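Local coordinates for protein putative ManD family dehydratase (Pantoea ananatis, PDB 3T6C) that dehydrates D-gluconate to 2-dehydro-3-deoxy-D-gluconate with low activity in vitro, using one magnesium ion per subunit, as a member of the enolase superfamily, at residues I94-A99 and L114-D118; P39-L44 and A382-F387; D123-K127 and P404-I408; A70-I75 and V109-A113. One frame throughout, in Å; residues are numbered along the deposited sequence.

Contact 1 (I94-A99 and L114-D118); sequences IWQSAA and LSGID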
loop_
_atom_site.group_PDB
_atom_site.type_symbol
_atom_site.label_atom_id
_atom_site.label_comp_id
_atom_site.label_asym_id
_atom_site.label_seq_id
_atom_site.Cartn_x
_atom_site.Cartn_y
_atom_site.Cartn_z
ATOM N N ILE A 94 -30.911 15.151 18.973
ATOM C CA ILE A 94 -30.582 14.964 20.376
ATOM C C ILE A 94 -29.332 14.079 20.551
ATOM O O ILE A 94 -28.462 14.389 21.364
ATOM C CB ILE A 94 -31.788 14.400 21.156
ATOM C CG1 ILE A 94 -32.895 15.477 21.243
ATOM C CG2 ILE A 94 -31.348 13.878 22.567
ATOM C CD1 ILE A 94 -34.196 14.885 21.804
ATOM N N TRP A 95 -29.222 12.982 19.787
ATOM C CA TRP A 95 -28.045 12.138 19.917
ATOM C C TRP A 95 -26.783 12.947 19.580
ATOM O O TRP A 95 -25.812 12.919 20.326
ATOM C CB TRP A 95 -28.142 10.920 18.954
ATOM C CG TRP A 95 -27.132 9.841 19.343
ATOM C CD1 TRP A 95 -27.327 8.793 20.235
ATOM C CD2 TRP A 95 -25.772 9.771 18.923
ATOM N NE1 TRP A 95 -26.152 8.069 20.360
ATOM C CE2 TRP A 95 -25.191 8.649 19.552
ATOM C CE3 TRP A 95 -24.986 10.571 18.068
ATOM C CZ2 TRP A 95 -23.861 8.292 19.347
ATOM C CZ3 TRP A 95 -23.665 10.211 17.851
ATOM C CH2 TRP A 95 -23.119 9.084 18.497
ATOM N N GLN A 96 -26.778 13.636 18.421
ATOM C CA GLN A 96 -25.581 14.356 18.010
ATOM C C GLN A 96 -25.214 15.450 19.003
ATOM O O GLN A 96 -24.055 15.603 19.372
ATOM C CB GLN A 96 -25.830 14.992 16.631
ATOM C CG GLN A 96 -26.037 13.985 15.511
ATOM C CD GLN A 96 -24.762 13.222 15.187
ATOM O OE1 GLN A 96 -23.680 13.729 15.428
ATOM N NE2 GLN A 96 -24.889 12.007 14.650
ATOM N N SER A 97 -26.205 16.216 19.438
ATOM C CA SER A 97 -25.941 17.285 20.414
ATOM C C SER A 97 -25.608 16.750 21.823
ATOM O O SER A 97 -24.662 17.266 22.471
ATOM C CB SER A 97 -27.104 18.301 20.430
ATOM O OG SER A 97 -28.327 17.679 20.867
ATOM N N ALA A 98 -26.298 15.715 22.287
ATOM C CA ALA A 98 -25.952 15.189 23.625
ATOM C C ALA A 98 -24.541 14.616 23.563
ATOM O O ALA A 98 -23.758 14.784 24.525
ATOM C CB ALA A 98 -26.963 14.122 24.055
ATOM N N ALA A 99 -24.183 13.979 22.435
ATOM C CA ALA A 99 -22.890 13.334 22.315
ATOM C C ALA A 99 -21.726 14.311 22.510
ATOM O O ALA A 99 -20.699 13.921 23.048
ATOM C CB ALA A 99 -22.748 12.629 20.934
ATOM N N LEU A 114 -25.583 8.275 27.204
ATOM C CA LEU A 114 -26.217 8.648 25.943
ATOM C C LEU A 114 -27.166 7.533 25.495
ATOM O O LEU A 114 -28.274 7.798 24.997
ATOM C CB LEU A 114 -25.099 8.917 24.920
ATOM C CG LEU A 114 -25.561 9.285 23.538
ATOM C CD1 LEU A 114 -26.503 10.503 23.581
ATOM C CD2 LEU A 114 -24.250 9.550 22.747
ATOM N N SER A 115 -26.742 6.271 25.672
ATOM C CA SER A 115 -27.614 5.139 25.287
ATOM C C SER A 115 -28.926 5.108 26.041
ATOM O O SER A 115 -29.990 4.799 25.474
ATOM C CB SER A 115 -26.856 3.806 25.617
ATOM O OG SER A 115 -27.693 2.699 25.332
ATOM N N GLY A 116 -28.888 5.428 27.337
ATOM C CA GLY A 116 -30.097 5.357 28.127
ATOM C C GLY A 116 -31.112 6.350 27.557
ATOM O O GLY A 116 -32.317 6.028 27.427
ATOM N N ILE A 117 -30.615 7.534 27.197
ATOM C CA ILE A 117 -31.439 8.567 26.564
ATOM C C ILE A 117 -31.948 8.116 25.207
ATOM O O ILE A 117 -33.140 8.159 24.939
ATOM C CB ILE A 117 -30.646 9.885 26.396
ATOM C CG1 ILE A 117 -30.258 10.472 27.768
ATOM C CG2 ILE A 117 -31.454 10.898 25.613
ATOM C CD1 ILE A 117 -31.357 10.432 28.780
ATOM N N ASP A 118 -31.026 7.675 24.356
ATOM C CA ASP A 118 -31.355 7.325 22.975
ATOM C C ASP A 118 -32.396 6.191 22.873
ATOM O O ASP A 118 -33.365 6.284 22.112
ATOM C CB ASP A 118 -30.085 6.949 22.210
ATOM C CG ASP A 118 -30.365 6.640 20.757
ATOM O OD1 ASP A 118 -30.603 7.616 19.967
ATOM O OD2 ASP A 118 -30.343 5.429 20.417
#
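L114 meets the indole of W95 with both branches of its side chain while also touching two alanines. Its CD2 sits over one face of the ring, offset toward the rim and 3.4 Å from W95 NE1, and it reaches A99 CB at 3.9 Å. The other branch makes a CH-pi contact: L114 CD1 stands 4.2 Å from the centroid of the W95 five-membered ring, 25° off the normal, and 3.7 Å from A98 CB. I117, modelled in two conformations, faces I94 loosely. D118 brings a carboxylate to the indole. With CG anti to the backbone N, the group reaches W95, and D118 OD1 lies 3.5 Å from W95 CD1, the two planes turned 81° apart. No hydrogen bond joins the two segments; D118 OD1 bonds T329 OG1 and W95 NE1 bonds the carbonyl of G326, which ties both helices to the region at the start of helix 328-340 in the barrel. The segment axes run nearly antiparallel, at 159° and 10.5 Å apart, a spacing filled by the leucine and the indole. Such antiparallel packing belongs to the helical part of the alpha+beta N-terminal capping domain of the mandelate racemase/muconate lactonizing enzyme family.

Contact 2 (P39-L44 and A382-F387); sequences PGGIDL and ALREVF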
loop_
_atom_site.group_PDB
_atom_site.type_symbol
_atom_site.label_atom_id
_atom_site.label_comp_id
_atom_site.label_asym_id
_atom_site.label_seq_id
_atom_site.Cartn_x
_atom_site.Cartn_y
_atom_site.Cartn_z
ATOM N N PRO A 39 -32.341 -7.146 39.697
ATOM C CA PRO A 39 -33.250 -8.287 39.975
ATOM C C PRO A 39 -32.640 -9.619 39.591
ATOM O O PRO A 39 -33.039 -10.647 40.140
ATOM C CB PRO A 39 -34.502 -7.978 39.121
ATOM C CG PRO A 39 -34.402 -6.425 38.812
ATOM C CD PRO A 39 -32.885 -6.202 38.694
ATOM N N GLY A 40 -31.711 -9.605 38.641
ATOM C CA GLY A 40 -31.000 -10.812 38.235
ATOM C C GLY A 40 -29.673 -11.056 38.954
ATOM O O GLY A 40 -28.938 -11.981 38.618
ATOM N N GLY A 41 -29.391 -10.276 39.984
ATOM C CA GLY A 41 -28.173 -10.417 40.762
ATOM C C GLY A 41 -27.006 -9.647 40.162
ATOM O O GLY A 41 -25.862 -9.815 40.611
ATOM N N ILE A 42 -27.306 -8.787 39.182
ATOM C CA ILE A 42 -26.302 -8.004 38.467
ATOM C C ILE A 42 -26.798 -6.577 38.387
ATOM O O ILE A 42 -27.963 -6.332 38.017
ATOM C CB ILE A 42 -26.049 -8.559 37.047
ATOM C CG1 ILE A 42 -25.441 -9.956 37.154
ATOM C CG2 ILE A 42 -25.046 -7.659 36.261
ATOM C CD1 ILE A 42 -25.428 -10.671 35.864
ATOM N N ASP A 43 -25.936 -5.622 38.740
ATOM C CA ASP A 43 -26.396 -4.221 38.803
ATOM C C ASP A 43 -26.697 -3.668 37.417
ATOM O O ASP A 43 -25.856 -3.717 36.534
ATOM C CB ASP A 43 -25.339 -3.329 39.461
ATOM C CG ASP A 43 -25.094 -3.667 40.929
ATOM O OD1 ASP A 43 -25.918 -4.381 41.549
ATOM O OD2 ASP A 43 -24.087 -3.151 41.456
ATOM N N LEU A 44 -27.904 -3.122 37.257
ATOM C CA LEU A 44 -28.378 -2.501 36.000
ATOM C C LEU A 44 -28.627 -1.027 36.134
ATOM O O LEU A 44 -28.993 -0.587 37.217
ATOM C CB LEU A 44 -29.737 -3.103 35.590
ATOM C CG LEU A 44 -29.758 -4.640 35.584
ATOM C CD1 LEU A 44 -31.156 -5.121 35.224
ATOM C CD2 LEU A 44 -28.763 -5.191 34.614
ATOM N N ALA A 382 -37.504 -12.916 38.677
ATOM C CA ALA A 382 -37.470 -11.547 39.217
ATOM C C ALA A 382 -37.262 -10.496 38.102
ATOM O O ALA A 382 -37.948 -9.448 38.102
ATOM C CB ALA A 382 -36.394 -11.427 40.285
ATOM N N LEU A 383 -36.361 -10.764 37.161
ATOM C CA LEU A 383 -36.179 -9.878 36.019
ATOM C C LEU A 383 -37.445 -9.752 35.189
ATOM O O LEU A 383 -37.846 -8.649 34.798
ATOM C CB LEU A 383 -35.075 -10.439 35.110
ATOM C CG LEU A 383 -33.660 -10.044 35.527
ATOM C CD1 LEU A 383 -32.628 -10.898 34.769
ATOM C CD2 LEU A 383 -33.458 -8.524 35.251
ATOM N N ARG A 384 -38.102 -10.889 34.964
ATOM C CA ARG A 384 -39.324 -10.894 34.169
ATOM C C ARG A 384 -40.494 -10.149 34.824
ATOM O O ARG A 384 -41.335 -9.585 34.132
ATOM C CB ARG A 384 -39.695 -12.329 33.791
ATOM C CG ARG A 384 -38.709 -12.947 32.793
ATOM C CD ARG A 384 -39.041 -14.384 32.406
ATOM N NE ARG A 384 -38.072 -14.757 31.356
ATOM C CZ ARG A 384 -38.259 -14.537 30.040
ATOM N NH1 ARG A 384 -39.403 -14.010 29.600
ATOM N NH2 ARG A 384 -37.318 -14.856 29.160
ATOM N N GLU A 385 -40.547 -10.196 36.153
ATOM C CA GLU A 385 -41.517 -9.462 36.939
ATOM C C GLU A 385 -41.238 -7.961 36.942
ATOM O O GLU A 385 -42.148 -7.153 36.747
ATOM C CB GLU A 385 -41.434 -9.967 38.380
ATOM C CG GLU A 385 -42.477 -9.388 39.313
ATOM C CD GLU A 385 -42.981 -10.425 40.311
ATOM O OE1 GLU A 385 -44.136 -10.324 40.686
ATOM O OE2 GLU A 385 -42.236 -11.343 40.710
ATOM N N VAL A 386 -39.982 -7.596 37.192
ATOM C CA VAL A 386 -39.589 -6.166 37.249
ATOM C C VAL A 386 -39.673 -5.493 35.879
ATOM O O VAL A 386 -39.995 -4.319 35.784
ATOM C CB VAL A 386 -38.183 -5.989 37.836
ATOM C CG1 VAL A 386 -37.709 -4.541 37.723
ATOM C CG2 VAL A 386 -38.220 -6.384 39.361
ATOM N N PHE A 387 -39.447 -6.272 34.829
ATOM C CA PHE A 387 -39.524 -5.761 33.457
ATOM C C PHE A 387 -40.553 -6.504 32.629
ATOM O O PHE A 387 -40.199 -7.362 31.843
ATOM C CB PHE A 387 -38.140 -5.868 32.777
ATOM C CG PHE A 387 -37.062 -5.026 33.417
ATOM C CD1 PHE A 387 -36.274 -5.552 34.469
ATOM C CD2 PHE A 387 -36.799 -3.753 32.952
ATOM C CE1 PHE A 387 -35.248 -4.767 35.056
ATOM C CE2 PHE A 387 -35.802 -2.982 33.496
ATOM C CZ PHE A 387 -35.014 -3.489 34.561
#
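P39 lays its ring across A382, L383 and V386, and its CB and CG meet different residues. P39 CB faces the backbone between A382 and L383, 3.9 Å from L383 N, whereas P39 CG reaches the next turn of the helix, 3.9 Å from V386 CG2. The valine meets it with both methyls: CG1 is anti to its backbone N (chi1 172°) and CG2 lies beside that N, a setting in which both methyls and CB lie about equally near P39 CG. The same P39 CG also approaches the F387 ring at its edge, near the ring plane, 4.2 Å from CE1. L383 starts off alongside the loop, but a first torsion of -85°, with CG beside its own backbone N, brings the branched end back over the chain, and L383 CG comes within 3.7 Å of G40 N. Both CG and CD1 of L383 lie directly against the backbone of G40. L44, at the start of strand 44-51, closes the patch: its CD1 is 4.1 Å from L383 CD2 and equally far from F387 CE1. A382 CB completes the set, 3.4 Å from P39 O, a carbonyl that also accepts a hydrogen bond from N380 ND2. The loop 39-44 thus links strands 29-37 and 44-51 of the N-terminal sheet while its apolar side lies on helix 381-386, itself flanked by helix 412-415 at V386 and by the start of helix 355-367 at L383 and F387.

Contact 3 (D123-K127 and P404-I408); sequences DIKGK and PGLGI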
loop_
_atom_site.group_PDB
_atom_site.type_symbol
_atom_site.label_atom_id
_atom_site.label_comp_id
_atom_site.label_asym_id
_atom_site.label_seq_id
_atom_site.Cartn_x
_atom_site.Cartn_y
_atom_site.Cartn_z
ATOM N N ASP A 123 -38.054 4.319 22.103
ATOM C CA ASP A 123 -39.245 3.745 22.758
ATOM C C ASP A 123 -40.436 4.695 22.615
ATOM O O ASP A 123 -41.524 4.281 22.228
ATOM C CB ASP A 123 -38.907 3.493 24.223
ATOM C CG ASP A 123 -39.924 2.607 24.919
ATOM O OD1 ASP A 123 -40.577 1.752 24.258
ATOM O OD2 ASP A 123 -40.074 2.778 26.148
ATOM N N ILE A 124 -40.204 5.978 22.892
ATOM C CA ILE A 124 -41.246 6.991 22.749
ATOM C C ILE A 124 -41.708 7.081 21.277
ATOM O O ILE A 124 -42.890 7.190 21.008
ATOM C CB ILE A 124 -40.716 8.357 23.212
ATOM C CG1 ILE A 124 -40.686 8.353 24.767
ATOM C CG2 ILE A 124 -41.622 9.494 22.696
ATOM C CD1 ILE A 124 -39.908 9.473 25.428
ATOM N N LYS A 125 -40.773 7.083 20.331
ATOM C CA LYS A 125 -41.129 7.162 18.901
ATOM C C LYS A 125 -42.027 6.005 18.497
ATOM O O LYS A 125 -43.036 6.200 17.813
ATOM C CB LYS A 125 -39.849 7.177 18.063
ATOM C CG LYS A 125 -40.078 7.324 16.514
ATOM C CD LYS A 125 -40.422 8.786 16.083
ATOM C CE LYS A 125 -39.278 9.766 16.387
ATOM N NZ LYS A 125 -39.392 10.954 15.516
ATOM N N GLY A 126 -41.701 4.800 18.941
ATOM C CA GLY A 126 -42.570 3.661 18.595
ATOM C C GLY A 126 -43.928 3.791 19.280
ATOM O O GLY A 126 -44.961 3.499 18.681
ATOM N N LYS A 127 -43.963 4.235 20.532
ATOM C CA LYS A 127 -45.236 4.383 21.169
ATOM C C LYS A 127 -46.088 5.467 20.487
ATOM O O LYS A 127 -47.299 5.294 20.343
ATOM C CB LYS A 127 -45.067 4.672 22.657
ATOM C CG LYS A 127 -44.556 3.446 23.448
ATOM C CD LYS A 127 -44.059 3.892 24.848
ATOM C CE LYS A 127 -43.688 2.648 25.665
ATOM N NZ LYS A 127 -43.207 3.007 27.067
ATOM N N PRO A 404 -45.971 -1.686 21.104
ATOM C CA PRO A 404 -45.250 -0.519 20.552
ATOM C C PRO A 404 -43.997 -0.181 21.320
ATOM O O PRO A 404 -43.774 -0.551 22.495
ATOM C CB PRO A 404 -46.251 0.635 20.718
ATOM C CG PRO A 404 -47.633 -0.075 20.762
ATOM C CD PRO A 404 -47.341 -1.355 21.536
ATOM N N GLY A 405 -43.148 0.532 20.628
ATOM C CA GLY A 405 -41.869 0.912 21.214
ATOM C C GLY A 405 -40.959 -0.297 21.360
ATOM O O GLY A 405 -40.906 -1.162 20.459
ATOM N N LEU A 406 -40.247 -0.377 22.482
ATOM C CA LEU A 406 -39.411 -1.551 22.722
ATOM C C LEU A 406 -40.195 -2.728 23.340
ATOM O O LEU A 406 -39.613 -3.801 23.603
ATOM C CB LEU A 406 -38.173 -1.184 23.553
ATOM C CG LEU A 406 -37.137 -0.337 22.786
ATOM C CD1 LEU A 406 -36.058 0.157 23.783
ATOM C CD2 LEU A 406 -36.488 -1.197 21.710
ATOM N N GLY A 407 -41.514 -2.542 23.514
ATOM C CA GLY A 407 -42.376 -3.597 24.036
ATOM C C GLY A 407 -42.050 -4.053 25.458
ATOM O O GLY A 407 -42.351 -5.193 25.845
ATOM N N ILE A 408 -41.452 -3.155 26.242
ATOM C CA ILE A 408 -40.870 -3.484 27.547
ATOM C C ILE A 408 -41.297 -2.412 28.536
ATOM O O ILE A 408 -41.456 -1.229 28.192
ATOM C CB ILE A 408 -39.292 -3.533 27.423
ATOM C CG1 ILE A 408 -38.651 -4.210 28.640
ATOM C CG2 ILE A 408 -38.665 -2.112 27.232
ATOM C CD1 ILE A 408 -39.103 -5.626 28.784
HETATM O O HOH W 1 -41.770 -0.204 25.713
HETATM O O HOH W 2 -43.485 0.792 28.791
#
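D123 and G405 meet at a single carboxylate oxygen: D123 OD1 receives the backbone N-H of L406 at 2.8 Å, nearly straight at 172°, and lies 3.4 Å from G405 CA. The donor arrives on the anti side of the carboxylate, 29° out of its plane. A first torsion of -166° puts CG of D123 anti to the backbone N and swings the acid over the loop. The same oxygen accepts a second bond, from water 1, which in turn takes the N-H of I408, so one carboxylate oxygen secures two places along the loop. The other oxygen, OD2, accepts the backbone N-H of L59 and forms a long, weak salt bridge with K127 NZ. Residues 404-407 form a type II' beta turn with G405 at its first corner, where a positive phi suits glycine. Glycines face each other here, G126 on the helix and G405 on the turn, and their CA atoms are 3.9 Å apart. This joins helix 108-129 of the capping domain to the loop between strand 397-399 and helix 412-415. P404 rests against the next part of the helix, its CB 3.7 Å from G126 O and 3.9 Å from K127 CA. Beyond, the extended K127 chain carries NZ to the carbonyl of Y57 and to water 2, which donates to I408 O.

Contact 4 (A70-I75 and V109-A113); sequences AVQSAI and VMNNA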
loop_
_atom_site.group_PDB
_atom_site.type_symbol
_atom_site.label_atom_id
_atom_site.label_comp_id
_atom_site.label_asym_id
_atom_site.label_seq_id
_atom_site.Cartn_x
_atom_site.Cartn_y
_atom_site.Cartn_z
ATOM N N ALA A 70 -21.110 6.335 38.256
ATOM C CA ALA A 70 -20.541 7.359 37.403
ATOM C C ALA A 70 -21.504 7.583 36.234
ATOM O O ALA A 70 -21.721 8.714 35.814
ATOM C CB ALA A 70 -19.164 6.944 36.902
ATOM N N VAL A 71 -22.054 6.493 35.669
ATOM C CA VAL A 71 -23.137 6.629 34.691
ATOM C C VAL A 71 -24.365 7.354 35.251
ATOM O O VAL A 71 -24.907 8.234 34.571
ATOM C CB VAL A 71 -23.511 5.231 34.113
ATOM C CG1 VAL A 71 -24.698 5.330 33.139
ATOM C CG2 VAL A 71 -22.332 4.613 33.444
ATOM N N GLN A 72 -24.795 7.016 36.468
ATOM C CA GLN A 72 -25.909 7.734 37.072
ATOM C C GLN A 72 -25.640 9.230 37.145
ATOM O O GLN A 72 -26.535 10.012 36.836
ATOM C CB GLN A 72 -26.206 7.162 38.466
ATOM C CG GLN A 72 -27.308 7.947 39.169
ATOM C CD GLN A 72 -27.553 7.367 40.523
ATOM O OE1 GLN A 72 -26.626 7.208 41.315
ATOM N NE2 GLN A 72 -28.788 7.029 40.794
ATOM N N SER A 73 -24.444 9.645 37.548
ATOM C CA SER A 73 -24.140 11.073 37.552
ATOM C C SER A 73 -24.192 11.664 36.129
ATOM O O SER A 73 -24.767 12.728 35.870
ATOM C CB SER A 73 -22.740 11.297 38.138
ATOM O OG SER A 73 -22.456 12.673 38.230
ATOM N N ALA A 74 -23.573 10.972 35.185
ATOM C CA ALA A 74 -23.521 11.466 33.793
ATOM C C ALA A 74 -24.925 11.696 33.226
ATOM O O ALA A 74 -25.152 12.572 32.355
ATOM C CB ALA A 74 -22.687 10.483 32.896
ATOM N N ILE A 75 -25.899 10.909 33.689
ATOM C CA ILE A 75 -27.304 11.120 33.300
ATOM C C ILE A 75 -27.963 12.211 34.177
ATOM O O ILE A 75 -28.400 13.265 33.658
ATOM C CB ILE A 75 -28.104 9.826 33.419
ATOM C CG1 ILE A 75 -27.526 8.747 32.460
ATOM C CG2 ILE A 75 -29.598 10.123 33.132
ATOM C CD1 ILE A 75 -27.971 7.314 32.819
ATOM N N VAL A 109 -18.437 5.623 30.105
ATOM C CA VAL A 109 -19.422 6.293 30.967
ATOM C C VAL A 109 -20.258 7.234 30.072
ATOM O O VAL A 109 -21.515 7.234 30.145
ATOM C CB VAL A 109 -18.694 7.070 32.063
ATOM C CG1 VAL A 109 -19.697 7.842 32.848
ATOM C CG2 VAL A 109 -17.938 6.138 32.960
ATOM N N MET A 110 -19.582 8.042 29.232
ATOM C CA MET A 110 -20.308 8.949 28.367
ATOM C C MET A 110 -21.309 8.225 27.456
ATOM O O MET A 110 -22.471 8.657 27.317
ATOM C CB MET A 110 -19.341 9.753 27.506
ATOM C CG MET A 110 -18.282 10.546 28.311
ATOM S SD MET A 110 -18.928 11.806 29.381
ATOM C CE MET A 110 -19.599 12.970 28.180
ATOM N N ASN A 111 -20.870 7.137 26.845
ATOM C CA ASN A 111 -21.713 6.503 25.824
ATOM C C ASN A 111 -22.894 5.804 26.474
ATOM O O ASN A 111 -23.986 5.801 25.916
ATOM C CB ASN A 111 -20.911 5.481 25.015
ATOM C CG ASN A 111 -19.824 6.122 24.149
ATOM O OD1 ASN A 111 -19.607 7.344 24.196
ATOM N ND2 ASN A 111 -19.089 5.297 23.426
ATOM N N ASN A 112 -22.697 5.205 27.640
ATOM C CA ASN A 112 -23.804 4.503 28.288
ATOM C C ASN A 112 -24.877 5.477 28.744
ATOM O O ASN A 112 -26.078 5.188 28.625
ATOM C CB ASN A 112 -23.295 3.679 29.468
ATOM C CG ASN A 112 -22.911 2.291 29.051
ATOM O OD1 ASN A 112 -23.766 1.417 29.001
ATOM N ND2 ASN A 112 -21.633 2.083 28.687
ATOM N N ALA A 113 -24.462 6.627 29.266
ATOM C CA ALA A 113 -25.453 7.655 29.584
ATOM C C ALA A 113 -26.263 8.047 28.329
ATOM O O ALA A 113 -27.492 8.178 28.386
ATOM C CB ALA A 113 -24.779 8.884 30.197
#
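A113 and A74 touch methyl to methyl, CB to CB at 3.8 Å, at the heart of a meeting of two helices through apolar side chains, with no hydrogen bond across it. I75 adds its own stem to the same methyl: with CG1 beside the backbone N (chi1 -62°), the end of the side chain comes toward helix 108-129, and I75 CG1 lies 3.6 Å from A113 CB. One turn earlier V109 plays the matching part. Its CG1 points into the angle between A70 and A74, 4.0 Å from A74 CB and 4.2 Å from A70 CB, and also leans on the backbone, 3.7 Å from A70 O. V71 completes this group alongside, its CG2 reaching V109 and N112 CB while CG1 faces the backbone N of A113. Polar groups play their part outside this interface. The amide of N112 leads away from helix 68-83, its OD1 bonded to S323 OG and its ND2 to P108 O and S324 OG, so only its CB meets V71. Across the interface, small residues at A70, A74 and A113 let the segment axes close to 8.7 Å at a crossing angle of -60°. A second subunit also packs here, with its own A70 against A70 and its M110 against V109. The crossing joins helices 68-83 and 108-129 of the capping domain, and the side chain of N112 lies about 8 Å from those of Q66 and D352, two residues of the substrate pocket.

How the contacts relate
Helix 108-129 runs through three of the four contacts: residues 109-113 meet helix 68-83 in contact 4, 114-118 meet helix 91-100 in contact 1, and 123-127 meet the 404-408 loop in contact 3. Contacts 1 and 4, their centres 11 Å apart, interleave along the chain and build the helical part of the N-terminal domain; both touch the second subunit. Contacts 2 and 3 instead join that domain to segments from the C-terminal part of the chain, across 338 and 277 residues. Their centres are 20 Å apart, yet they touch where F387 O lies 3.7 Å from I408 CD1. Together they seat the cap on the barrel, contact 2 nearer the substrate pocket.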